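Local coordinates for protein glial cell-derived neurotrophic factor (Rattus norvegicus, PDB 1AGQ) that acts as a secreted cystine-knot neurotrophic factor of the TGF-beta superfamily, probably signalling to neurons as a dimer that engages cell-surface receptors, at residues 104-109 against 129-134. Sequence-based numbering, arbitrary orientation.
Sequences RPVAFD and AKRCGC
R104 and G133 form a hydrogen-bonded antiparallel pair, with R104 N to G133 O at 3.0 Å and nearly straight (176°) and G133 N returning to R104 O. Two classic beta bulges then shift the register. V106 N donates to R131 O at 2.8 Å while A107 N reaches that oxygen only weakly; in turn K130 N (2.8 Å) and R131 N approach A107 O from one face of its carbonyl plane. On the buried side the P105 ring packs by CB and CG on A129 CB (3.7 Å from P105 CB). The other side faces solvent: V106 CG2 lies 3.5 Å above one face of the R131 guanidinium, near its rim, and A107 CB approaches R131 NE obliquely, the bend at chi3 (-57°) folding R131 back over both. K130 runs extended, its aliphatic part touching F108; NZ, 6.4 Å from D109 OD1, is too far for a salt bridge. D109 OD1 instead salt-bridges R67 and OD2 hydrogen-bonds the S128 hydroxyl; an alanine here would probably leave R67 without this charge partner and S128 without its carboxylate acceptor. C132 and C134 tie strand 129-134 to C69 and C73, two cystine-knot disulfides; strands 43-50 and 63-70 cover A129, and R104 makes salt bridges to D81 and the C-terminal carboxylate of I135, both of the second subunit.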
ATOM      1  N   ARG B 104       9.894  -2.624   6.612  1.00 23.58           N
ATOM      2  CA  ARG B 104      10.955  -3.505   6.119  1.00 24.27           C
ATOM      3  C   ARG B 104      10.422  -4.582   5.189  1.00 22.97           C
ATOM      4  O   ARG B 104       9.213  -4.779   5.060  1.00 24.38           O
ATOM      5  CB  ARG B 104      11.616  -4.191   7.323  1.00 20.72           C
ATOM      6  CG  ARG B 104      12.155  -3.228   8.355  1.00 27.73           C
ATOM      7  CD  ARG B 104      13.583  -2.855   8.007  1.00 30.47           C
ATOM      8  NE  ARG B 104      14.388  -4.063   7.901  1.00 32.38           N
ATOM      9  CZ  ARG B 104      15.598  -4.096   7.358  1.00 29.89           C
ATOM     10  NH1 ARG B 104      16.151  -3.021   6.870  1.00 22.00           N
ATOM     11  NH2 ARG B 104      16.253  -5.279   7.332  1.00 30.92           N
ATOM     12  N   PRO B 105      11.332  -5.299   4.488  1.00 26.29           N
ATOM     13  CA  PRO B 105      10.812  -6.346   3.610  1.00 19.59           C
ATOM     14  C   PRO B 105      10.260  -7.497   4.438  1.00 24.97           C
ATOM     15  O   PRO B 105      10.878  -7.916   5.422  1.00 27.92           O
ATOM     16  CB  PRO B 105      12.043  -6.798   2.805  1.00 23.38           C
ATOM     17  CG  PRO B 105      13.075  -5.709   3.032  1.00 21.64           C
ATOM     18  CD  PRO B 105      12.786  -5.171   4.403  1.00 28.55           C
ATOM     19  N   VAL B 106       9.089  -7.991   4.046  1.00 28.18           N
ATOM     20  CA  VAL B 106       8.471  -9.127   4.716  1.00 29.97           C
ATOM     21  C   VAL B 106       8.694 -10.315   3.791  1.00 31.81           C
ATOM     22  O   VAL B 106       8.526 -11.478   4.164  1.00 31.52           O
ATOM     23  CB  VAL B 106       6.957  -8.869   4.974  1.00 29.38           C
ATOM     24  CG1 VAL B 106       6.812  -7.801   6.040  1.00 30.14           C
ATOM     25  CG2 VAL B 106       6.259  -8.396   3.714  1.00 33.82           C
ATOM     26  N   ALA B 107       9.098 -10.003   2.566  1.00 26.72           N
ATOM     27  CA  ALA B 107       9.391 -11.011   1.557  1.00 31.31           C
ATOM     28  C   ALA B 107      10.518 -10.445   0.687  1.00 33.37           C
ATOM     29  O   ALA B 107      10.604  -9.235   0.481  1.00 26.58           O
ATOM     30  CB  ALA B 107       8.163 -11.287   0.720  1.00 36.84           C
ATOM     31  N   PHE B 108      11.378 -11.323   0.188  1.00 32.28           N
ATOM     32  CA  PHE B 108      12.509 -10.893  -0.633  1.00 30.63           C
ATOM     33  C   PHE B 108      12.407 -11.453  -2.053  1.00 32.31           C
ATOM     34  O   PHE B 108      11.799 -12.507  -2.295  1.00 28.14           O
ATOM     35  CB  PHE B 108      13.829 -11.358   0.015  1.00 25.86           C
ATOM     36  CG  PHE B 108      14.222 -10.571   1.237  1.00 36.87           C
ATOM     37  CD1 PHE B 108      14.896  -9.360   1.120  1.00 33.02           C
ATOM     38  CD2 PHE B 108      13.895 -11.036   2.519  1.00 36.71           C
ATOM     39  CE1 PHE B 108      15.240  -8.608   2.254  1.00 32.06           C
ATOM     40  CE2 PHE B 108      14.235 -10.291   3.657  1.00 33.71           C
ATOM     41  CZ  PHE B 108      14.906  -9.077   3.525  1.00 35.41           C
ATOM     42  N   ASP B 109      12.986 -10.733  -3.005  1.00 33.58           N
ATOM     43  CA  ASP B 109      12.970 -11.187  -4.383  1.00 30.60           C
ATOM     44  C   ASP B 109      13.746 -12.499  -4.387  1.00 29.69           C
ATOM     45  O   ASP B 109      14.471 -12.806  -3.438  1.00 27.78           O
ATOM     46  CB  ASP B 109      13.677 -10.178  -5.299  1.00 32.71           C
ATOM     47  CG  ASP B 109      12.791  -9.022  -5.706  1.00 34.24           C
ATOM     48  OD1 ASP B 109      11.554  -9.199  -5.812  1.00 31.64           O
ATOM     49  OD2 ASP B 109      13.331  -7.921  -5.928  1.00 39.25           O
ATOM     50  N   ALA B 129      13.801  -6.273  -1.847  1.00 22.41           N
ATOM     51  CA  ALA B 129      12.465  -6.495  -1.303  1.00 22.76           C
ATOM     52  C   ALA B 129      11.455  -6.912  -2.371  1.00 25.08           C
ATOM     53  O   ALA B 129      11.495  -6.438  -3.512  1.00 25.55           O
ATOM     54  CB  ALA B 129      11.973  -5.234  -0.602  1.00 21.83           C
ATOM     55  N   LYS B 130      10.549  -7.801  -1.979  1.00 21.53           N
ATOM     56  CA  LYS B 130       9.477  -8.255  -2.846  1.00 24.87           C
ATOM     57  C   LYS B 130       8.163  -7.693  -2.269  1.00 25.54           C
ATOM     58  O   LYS B 130       7.264  -7.285  -3.006  1.00 24.31           O
ATOM     59  CB  LYS B 130       9.431  -9.784  -2.844  1.00 30.81           C
ATOM     60  CG  LYS B 130       8.338 -10.384  -3.687  1.00 32.10           C
ATOM     61  CD  LYS B 130       8.636 -11.868  -3.892  1.00 38.43           C
ATOM     62  CE  LYS B 130       7.488 -12.585  -4.574  1.00 60.68           C
ATOM     63  NZ  LYS B 130       7.638 -14.065  -4.468  1.00 67.66           N
ATOM     64  N   ARG B 131       8.072  -7.683  -0.938  1.00 28.65           N
ATOM     65  CA  ARG B 131       6.879  -7.197  -0.223  1.00 27.84           C
ATOM     66  C   ARG B 131       7.357  -6.439   0.998  1.00 21.54           C
ATOM     67  O   ARG B 131       8.325  -6.851   1.625  1.00 28.62           O
ATOM     68  CB  ARG B 131       6.036  -8.373   0.268  1.00 37.53           C
ATOM     69  CG  ARG B 131       4.988  -8.893  -0.682  1.00 54.44           C
ATOM     70  CD  ARG B 131       3.981  -9.760   0.081  1.00 56.04           C
ATOM     71  NE  ARG B 131       4.610 -10.879   0.788  1.00 61.75           N
ATOM     72  CZ  ARG B 131       4.411 -11.166   2.076  1.00 64.56           C
ATOM     73  NH1 ARG B 131       3.596 -10.420   2.809  1.00 62.43           N
ATOM     74  NH2 ARG B 131       5.030 -12.200   2.635  1.00 58.96           N
ATOM     75  N   CYS B 132       6.658  -5.361   1.345  1.00 23.83           N
ATOM     76  CA  CYS B 132       6.997  -4.515   2.494  1.00 29.67           C
ATOM     77  C   CYS B 132       5.973  -4.660   3.609  1.00 31.81           C
ATOM     78  O   CYS B 132       4.799  -4.908   3.341  1.00 29.26           O
ATOM     79  CB  CYS B 132       7.036  -3.056   2.065  1.00 28.04           C
ATOM     80  SG  CYS B 132       8.337  -2.761   0.843  1.00 31.73           S
ATOM     81  N   GLY B 133       6.410  -4.505   4.855  1.00 28.97           N
ATOM     82  CA  GLY B 133       5.477  -4.616   5.968  1.00 28.49           C
ATOM     83  C   GLY B 133       6.043  -3.998   7.226  1.00 31.69           C
ATOM     84  O   GLY B 133       7.258  -3.826   7.360  1.00 25.65           O
ATOM     85  N   CYS B 134       5.164  -3.605   8.138  1.00 27.13           N
ATOM     86  CA  CYS B 134       5.607  -3.038   9.401  1.00 24.80           C
ATOM     87  C   CYS B 134       5.901  -4.221  10.308  1.00 30.55           C
ATOM     88  O   CYS B 134       5.019  -5.025  10.596  1.00 31.96           O
ATOM     89  CB  CYS B 134       4.511  -2.141   9.980  1.00 33.77           C
ATOM     90  SG  CYS B 134       4.356  -0.605   9.009  1.00 36.37           S
TER